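Local coordinates for protein Bd3459 (Bdellovibrio bacteriovorus, PDB 5CEC) that is a predatory endopeptidase, probably a serine peptidase of the penicillin-binding-protein type acting on peptidoglycan, and is bound here by the ankyrin-repeat immunity protein Bd3460, at residues Val75-Leu84 and Leu263-Tyr272; Asn252-Tyr260 and Glu285-Asn293. The protein carries 1 engineered substitution. All coordinates share one frame; numbering follows the deposited sequence.

Interaction 1: Val75-Leu84 and Leu263-Tyr272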
# COMPACT_ATOMS: atom_id res chain seq x y z
N VAL A 75 3.76 3.06 12.74
CA VAL A 75 3.59 3.21 14.18
C VAL A 75 2.71 2.08 14.71
O VAL A 75 3.03 1.43 15.72
CB VAL A 75 2.98 4.58 14.53
CG1 VAL A 75 2.95 4.76 16.04
CG2 VAL A 75 3.83 5.71 13.93
N THR A 76 1.62 1.80 14.00
CA THR A 76 0.76 0.64 14.38
C THR A 76 1.56 -0.69 14.34
O THR A 76 1.36 -1.54 15.19
CB THR A 76 -0.45 0.62 13.45
OG1 THR A 76 -1.10 1.90 13.55
CG2 THR A 76 -1.41 -0.50 13.81
N THR A 77 2.44 -0.81 13.34
CA THR A 77 3.33 -1.98 13.19
C THR A 77 4.19 -2.12 14.44
O THR A 77 4.28 -3.21 15.00
CB THR A 77 4.17 -1.84 11.93
OG1 THR A 77 3.30 -1.86 10.80
CG2 THR A 77 5.13 -2.93 11.76
N LEU A 78 4.83 -1.03 14.87
CA LEU A 78 5.66 -1.08 16.09
C LEU A 78 4.82 -1.52 17.29
O LEU A 78 5.23 -2.39 18.07
CB LEU A 78 6.25 0.30 16.36
CG LEU A 78 6.95 0.45 17.71
CD1 LEU A 78 8.11 -0.52 17.88
CD2 LEU A 78 7.41 1.87 17.93
N TRP A 79 3.65 -0.90 17.46
CA TRP A 79 2.80 -1.21 18.61
C TRP A 79 2.47 -2.71 18.61
O TRP A 79 2.60 -3.38 19.65
CB TRP A 79 1.51 -0.37 18.60
CG TRP A 79 0.70 -0.43 19.82
CD1 TRP A 79 1.11 -0.81 21.09
CD2 TRP A 79 -0.64 0.00 19.95
NE1 TRP A 79 0.08 -0.66 21.97
CE2 TRP A 79 -1.01 -0.17 21.30
CE3 TRP A 79 -1.60 0.49 19.06
CZ2 TRP A 79 -2.24 0.17 21.77
CZ3 TRP A 79 -2.84 0.80 19.55
CH2 TRP A 79 -3.15 0.61 20.87
N ALA A 80 2.04 -3.24 17.46
CA ALA A 80 1.68 -4.65 17.37
C ALA A 80 2.90 -5.57 17.62
O ALA A 80 2.78 -6.61 18.27
CB ALA A 80 1.02 -4.93 16.03
N VAL A 81 4.05 -5.23 17.02
CA VAL A 81 5.27 -6.04 17.22
C VAL A 81 5.63 -6.09 18.70
O VAL A 81 5.97 -7.14 19.23
CB VAL A 81 6.43 -5.52 16.36
CG1 VAL A 81 7.79 -6.09 16.78
CG2 VAL A 81 6.15 -5.80 14.90
N ASP A 82 5.54 -4.95 19.37
CA ASP A 82 5.87 -4.88 20.82
C ASP A 82 4.83 -5.62 21.67
O ASP A 82 5.19 -6.31 22.63
CB ASP A 82 5.99 -3.42 21.27
CG ASP A 82 7.38 -2.85 21.08
OD1 ASP A 82 8.31 -3.60 20.64
OD2 ASP A 82 7.53 -1.66 21.40
N ARG A 83 3.55 -5.47 21.37
CA ARG A 83 2.51 -6.06 22.21
C ARG A 83 2.34 -7.56 21.96
O ARG A 83 2.03 -8.31 22.90
CB ARG A 83 1.17 -5.39 21.95
CG ARG A 83 0.96 -4.13 22.73
CD ARG A 83 0.53 -4.45 24.17
NE ARG A 83 -0.78 -5.11 24.21
CZ ARG A 83 -1.96 -4.51 24.08
NH1 ARG A 83 -2.06 -3.18 24.00
NH2 ARG A 83 -3.08 -5.24 24.05
N LEU A 84 2.49 -7.99 20.72
CA LEU A 84 2.21 -9.38 20.33
C LEU A 84 3.42 -10.22 19.98
O LEU A 84 3.41 -11.44 20.22
CB LEU A 84 1.24 -9.40 19.17
CG LEU A 84 -0.09 -8.68 19.38
CD1 LEU A 84 -0.85 -8.65 18.07
CD2 LEU A 84 -0.91 -9.33 20.48
N LEU A 263 -5.68 -3.69 20.01
CA LEU A 263 -4.71 -3.38 21.04
C LEU A 263 -5.23 -2.35 22.06
O LEU A 263 -4.52 -2.04 23.03
CB LEU A 263 -3.40 -2.94 20.41
CG LEU A 263 -2.73 -3.99 19.51
CD1 LEU A 263 -1.55 -3.42 18.73
CD2 LEU A 263 -2.23 -5.15 20.34
N GLY A 264 -6.47 -1.88 21.88
CA GLY A 264 -7.14 -1.01 22.87
C GLY A 264 -7.51 0.38 22.38
O GLY A 264 -8.02 1.21 23.16
N GLY A 265 -7.26 0.67 21.11
CA GLY A 265 -7.63 1.94 20.54
C GLY A 265 -6.81 3.11 21.08
O GLY A 265 -5.69 2.94 21.62
N THR A 266 -7.37 4.30 20.95
CA THR A 266 -6.61 5.52 21.21
C THR A 266 -6.16 5.66 22.65
O THR A 266 -5.02 6.07 22.89
CB THR A 266 -7.42 6.74 20.76
OG1 THR A 266 -7.67 6.62 19.34
CG2 THR A 266 -6.68 8.07 21.05
N GLU A 267 -7.02 5.34 23.62
CA GLU A 267 -6.57 5.45 25.01
C GLU A 267 -5.38 4.56 25.26
O GLU A 267 -4.43 4.97 25.93
CB GLU A 267 -7.71 5.12 25.97
CG GLU A 267 -8.79 6.19 25.97
CD GLU A 267 -9.85 5.99 27.05
OE1 GLU A 267 -9.72 5.06 27.89
OE2 GLU A 267 -10.81 6.78 27.08
N ALA A 268 -5.40 3.35 24.73
CA ALA A 268 -4.29 2.41 24.93
C ALA A 268 -3.04 2.83 24.16
O ALA A 268 -1.91 2.71 24.66
CB ALA A 268 -4.71 1.00 24.54
N PHE A 269 -3.22 3.33 22.95
CA PHE A 269 -2.10 3.82 22.18
C PHE A 269 -1.39 4.98 22.89
O PHE A 269 -0.14 5.04 22.97
CB PHE A 269 -2.54 4.31 20.79
CG PHE A 269 -1.41 4.89 20.02
CD1 PHE A 269 -0.43 4.06 19.49
CD2 PHE A 269 -1.25 6.27 19.94
CE1 PHE A 269 0.67 4.60 18.83
CE2 PHE A 269 -0.17 6.81 19.28
CZ PHE A 269 0.80 5.98 18.74
N ASN A 270 -2.17 5.94 23.37
CA ASN A 270 -1.56 7.07 24.09
C ASN A 270 -0.72 6.60 25.27
O ASN A 270 0.39 7.11 25.49
CB ASN A 270 -2.62 8.06 24.55
CG ASN A 270 -3.23 8.83 23.41
OD1 ASN A 270 -2.71 8.84 22.30
ND2 ASN A 270 -4.36 9.48 23.67
N ALA A 271 -1.22 5.62 26.02
CA ALA A 271 -0.44 5.09 27.16
C ALA A 271 0.83 4.36 26.69
O ALA A 271 1.90 4.52 27.27
CB ALA A 271 -1.32 4.16 28.00
N TYR A 272 0.68 3.57 25.63
CA TYR A 272 1.82 2.85 25.08
C TYR A 272 2.94 3.79 24.65
O TYR A 272 4.10 3.60 25.01
CB TYR A 272 1.41 1.98 23.87
CG TYR A 272 2.59 1.50 23.05
CD1 TYR A 272 3.39 0.45 23.49
CD2 TYR A 272 2.93 2.10 21.83
CE1 TYR A 272 4.51 0.05 22.76
CE2 TYR A 272 4.05 1.69 21.12
CZ TYR A 272 4.83 0.67 21.57
OH TYR A 272 5.91 0.27 20.83
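Asp82 OD2 is gripped from two sources: Tyr272 OH donates to it across the contact, OH to OD2 2.6 Å, and Lys276 adds a salt bridge. The tyrosine hydroxyl comes to the anti side of the carboxylate, tilted out of its plane, while OD1 is held by Ser320. This shared grip would probably keep Asp82 ionised. Beside it, Leu78 presses its branch carbon on the same hydroxyl, CG to Tyr272 OH 3.3 Å.

Trp79 and Leu263 bury the most surface, with Tyr272 next. The Trp79 indole swings anti to the backbone N (chi1 -170°) and reaches across as a knob among Gly265, Ala268, Phe269 and Tyr272. On one face lies Leu263, whose CB stands almost squarely over the six-membered ring, 3.6 Å from Trp79 CZ2, in a CH-pi contact. The other face carries the aromatics: Tyr272 makes an offset stack with the five-membered ring (centroids 4.2 Å apart, planes at 28°), and Phe269 turns its edge toward the six-membered ring, centroids 5.5 Å apart, in an edge-to-face pair.

This aromatic cluster joins helix 72-84, whose start carries the lysine of the putative SxxK motif of the penicillin-binding fold, to helix 265-277. The segment axes come within 11.6 Å and cross at 79°, so single large side chains bridge the gap. Before the second helix, Gly264 ends the preceding one in a Schellman motif, and the carbonyl of Leu263 just before it accepts from Arg83. NH1 of Arg83 meets Leu263 O at 2.9 Å, in the carbonyl plane on a lone pair and nearly within the guanidinium plane. The bends at chi2 and chi3 fold the arginine chain back, and CD2 of Leu263 sits over the centre of the guanidinium face. At the buried end, Val75 CG1 butts against the ring edge of Phe269, 3.6 Å from CE1.

Interaction 2: Asn252-Tyr260 and Glu285-Asn293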
# COMPACT_ATOMS: atom_id res chain seq x y z
N ASN A 252 -2.97 -1.19 3.74
CA ASN A 252 -4.30 -1.73 4.00
C ASN A 252 -4.93 -1.12 5.26
O ASN A 252 -4.52 -1.44 6.38
CB ASN A 252 -4.23 -3.27 4.12
CG ASN A 252 -5.57 -3.89 4.20
OD1 ASN A 252 -6.42 -3.44 4.99
ND2 ASN A 252 -5.80 -4.90 3.39
N ASN A 253 -5.93 -0.26 5.07
CA ASN A 253 -6.59 0.41 6.19
C ASN A 253 -7.30 -0.56 7.12
O ASN A 253 -7.32 -0.35 8.34
CB ASN A 253 -7.57 1.44 5.69
CG ASN A 253 -6.91 2.62 5.05
OD1 ASN A 253 -5.69 2.79 5.05
ND2 ASN A 253 -7.74 3.46 4.47
N TYR A 254 -7.94 -1.58 6.55
CA TYR A 254 -8.70 -2.54 7.35
C TYR A 254 -7.82 -3.24 8.36
O TYR A 254 -8.17 -3.34 9.58
CB TYR A 254 -9.43 -3.59 6.47
CG TYR A 254 -10.15 -4.64 7.26
CD1 TYR A 254 -11.46 -4.47 7.69
CD2 TYR A 254 -9.50 -5.82 7.64
CE1 TYR A 254 -12.11 -5.43 8.44
CE2 TYR A 254 -10.16 -6.78 8.38
CZ TYR A 254 -11.46 -6.60 8.79
OH TYR A 254 -12.10 -7.52 9.56
N ILE A 255 -6.67 -3.72 7.88
CA ILE A 255 -5.76 -4.42 8.79
C ILE A 255 -5.27 -3.45 9.88
O ILE A 255 -5.23 -3.78 11.07
CB ILE A 255 -4.57 -5.08 8.08
CG1 ILE A 255 -5.03 -6.08 7.01
CG2 ILE A 255 -3.63 -5.77 9.05
CD1 ILE A 255 -3.92 -6.60 6.12
N ALA A 256 -4.85 -2.26 9.45
CA ALA A 256 -4.23 -1.31 10.39
C ALA A 256 -5.25 -0.89 11.46
O ALA A 256 -4.91 -0.81 12.65
CB ALA A 256 -3.71 -0.10 9.65
N ASP A 257 -6.46 -0.54 11.03
CA ASP A 257 -7.46 -0.04 11.97
C ASP A 257 -7.87 -1.14 12.94
O ASP A 257 -8.04 -0.89 14.13
CB ASP A 257 -8.67 0.56 11.23
CG ASP A 257 -8.34 1.87 10.57
OD1 ASP A 257 -7.58 2.66 11.18
OD2 ASP A 257 -8.88 2.14 9.49
N ASN A 258 -7.98 -2.38 12.46
CA ASN A 258 -8.34 -3.46 13.34
C ASN A 258 -7.24 -3.83 14.33
O ASN A 258 -7.55 -4.16 15.45
CB ASN A 258 -8.88 -4.67 12.57
CG ASN A 258 -10.34 -4.48 12.22
OD1 ASN A 258 -11.19 -4.67 13.09
ND2 ASN A 258 -10.62 -4.01 11.01
N LEU A 259 -5.98 -3.77 13.90
CA LEU A 259 -4.89 -3.98 14.84
C LEU A 259 -4.97 -2.93 15.95
O LEU A 259 -4.83 -3.25 17.12
CB LEU A 259 -3.53 -3.94 14.17
CG LEU A 259 -3.13 -5.18 13.39
CD1 LEU A 259 -1.91 -4.91 12.56
CD2 LEU A 259 -2.90 -6.39 14.31
N TYR A 260 -5.16 -1.66 15.58
CA TYR A 260 -5.19 -0.55 16.54
C TYR A 260 -6.33 -0.72 17.51
O TYR A 260 -6.15 -0.55 18.73
CB TYR A 260 -5.29 0.73 15.75
CG TYR A 260 -5.29 2.03 16.46
CD1 TYR A 260 -6.49 2.64 16.85
CD2 TYR A 260 -4.11 2.72 16.70
CE1 TYR A 260 -6.50 3.89 17.44
CE2 TYR A 260 -4.12 3.97 17.32
CZ TYR A 260 -5.30 4.54 17.68
OH TYR A 260 -5.26 5.78 18.24
N GLU A 285 -0.25 12.40 17.93
CA GLU A 285 -1.66 12.37 18.28
C GLU A 285 -2.35 11.51 17.25
O GLU A 285 -2.47 11.89 16.08
CB GLU A 285 -2.23 13.77 18.32
CG GLU A 285 -3.68 13.81 18.74
CD GLU A 285 -4.27 15.20 18.69
OE1 GLU A 285 -3.56 16.19 18.99
OE2 GLU A 285 -5.47 15.30 18.38
N PHE A 286 -2.78 10.35 17.69
CA PHE A 286 -3.46 9.39 16.85
C PHE A 286 -4.94 9.28 17.19
O PHE A 286 -5.37 9.47 18.34
CB PHE A 286 -2.82 8.00 17.01
CG PHE A 286 -1.71 7.70 16.03
CD1 PHE A 286 -0.76 8.67 15.69
CD2 PHE A 286 -1.60 6.44 15.47
CE1 PHE A 286 0.26 8.36 14.78
CE2 PHE A 286 -0.57 6.14 14.59
CZ PHE A 286 0.35 7.09 14.24
N HIS A 287 -5.72 8.94 16.18
CA HIS A 287 -7.11 8.60 16.35
C HIS A 287 -7.48 7.28 15.70
O HIS A 287 -8.59 6.79 15.94
CB HIS A 287 -8.00 9.71 15.78
CG HIS A 287 -7.63 11.07 16.26
ND1 HIS A 287 -8.09 11.56 17.46
CD2 HIS A 287 -6.78 12.01 15.77
CE1 HIS A 287 -7.57 12.75 17.68
NE2 HIS A 287 -6.78 13.05 16.67
N ASN A 288 -6.61 6.71 14.86
CA ASN A 288 -6.86 5.43 14.25
C ASN A 288 -5.53 4.82 13.88
O ASN A 288 -4.47 5.44 14.07
CB ASN A 288 -7.84 5.55 13.06
CG ASN A 288 -7.30 6.36 11.90
OD1 ASN A 288 -6.11 6.49 11.69
ND2 ASN A 288 -8.20 6.97 11.15
N GLY A 289 -5.55 3.59 13.37
CA GLY A 289 -4.34 2.89 13.05
C GLY A 289 -3.82 3.12 11.65
O GLY A 289 -2.66 2.87 11.37
N SER A 290 -4.69 3.61 10.77
CA SER A 290 -4.42 3.66 9.35
C SER A 290 -3.83 4.96 8.84
O SER A 290 -3.14 4.96 7.81
CB SER A 290 -5.68 3.33 8.56
OG SER A 290 -6.66 4.28 8.83
N GLY A 291 -4.20 6.08 9.49
CA GLY A 291 -3.80 7.41 9.02
C GLY A 291 -4.79 8.22 8.21
O GLY A 291 -4.55 9.39 7.90
N ASN A 292 -5.93 7.63 7.90
CA ASN A 292 -6.84 8.36 7.01
C ASN A 292 -7.73 9.30 7.84
O ASN A 292 -7.65 9.38 9.06
CB ASN A 292 -7.62 7.42 6.12
CG ASN A 292 -8.59 6.58 6.88
OD1 ASN A 292 -8.60 6.62 8.10
ND2 ASN A 292 -9.46 5.88 6.19
N ASN A 293 -8.52 10.08 7.15
CA ASN A 293 -9.34 11.09 7.78
C ASN A 293 -10.47 10.51 8.60
O ASN A 293 -11.31 9.81 8.06
CB ASN A 293 -9.90 11.99 6.70
CG ASN A 293 -10.55 13.24 7.24
OD1 ASN A 293 -10.61 13.48 8.45
ND2 ASN A 293 -11.06 14.05 6.33
O HOH W 1 -10.48 3.99 8.43
O HOH W 2 -8.23 2.42 14.04
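Hydrogen bonding between Asp257 and the Gly289-Ser290 turn dominates the polar side. Ser290 OG, held between its own backbone N and carbonyl carbon (chi1 62°), donates to Asp257 OD1 on the syn side, 3.0 Å away. The same oxygen takes weak bonds from the backbone N of Gly289 and of Ser290, so three donors of one turn converge on it. Asp257 OD2 turns instead to Thr161 and to a water, 2.7 Å from OD2, that also accepts from Asn292 ND2. A second water accepts from Gly289 N and bonds weakly to the carbonyl of Asp257.

The loop is braced from within. Asn288 OD1 accepts from Gly291 N at 2.9 Å, an Asx motif, and its ND2 bonds Asn292 O and Glu294.

The two backbones come nearest at Gly289, which has no side chain to hold the helix off: its CA lies 4.4 Å from Asp257 CA. The Tyr260 ring lies flat against the Asn288-Gly289 peptide, with Gly289 N 3.5 Å from CG, and its OH goes on to Thr266. Phe286 offers its ring edge to Tyr260, CD2 to CE2 4.0 Å. Ala256 CB rests on the Gly289 carbonyl, 3.6 Å from the oxygen.

Toward the start of the helix, which Asn252 caps through OD1, the Asn253 amide rests against Ser290 CB, 3.6 Å from OD1. That oxygen accepts from Lys73, while ND2 donates to Gly159 O. Asn253 touching the lysine of the putative SxxK motif is consistent with its being the asparagine of an SxN motif, as in the active sites of penicillin-binding proteins.

Both contacts belong to one helical neighbourhood. Helix 253-262 of interaction 2 leads through the Gly264 turn into helix 265-277 of interaction 1, and the segments of the two interactions alternate along the chain. Interaction 1 runs from the buried interior to the surface, where Arg83 is exposed, and its chemistry is mainly aromatic, with charged side chains toward the outside. Interaction 2 is buried, yet relies on amides, a carboxylate, backbone N-H groups and waters, as suits a place beside the probable active site. The two meet directly: Thr76 OG1 probably bonds Gly289 O, Thr266 OG1 probably bonds Tyr260 OH, and Phe269 stacks on Phe286. Helix 72-84 thus touches the loop 285-293 as well as helix 265-277.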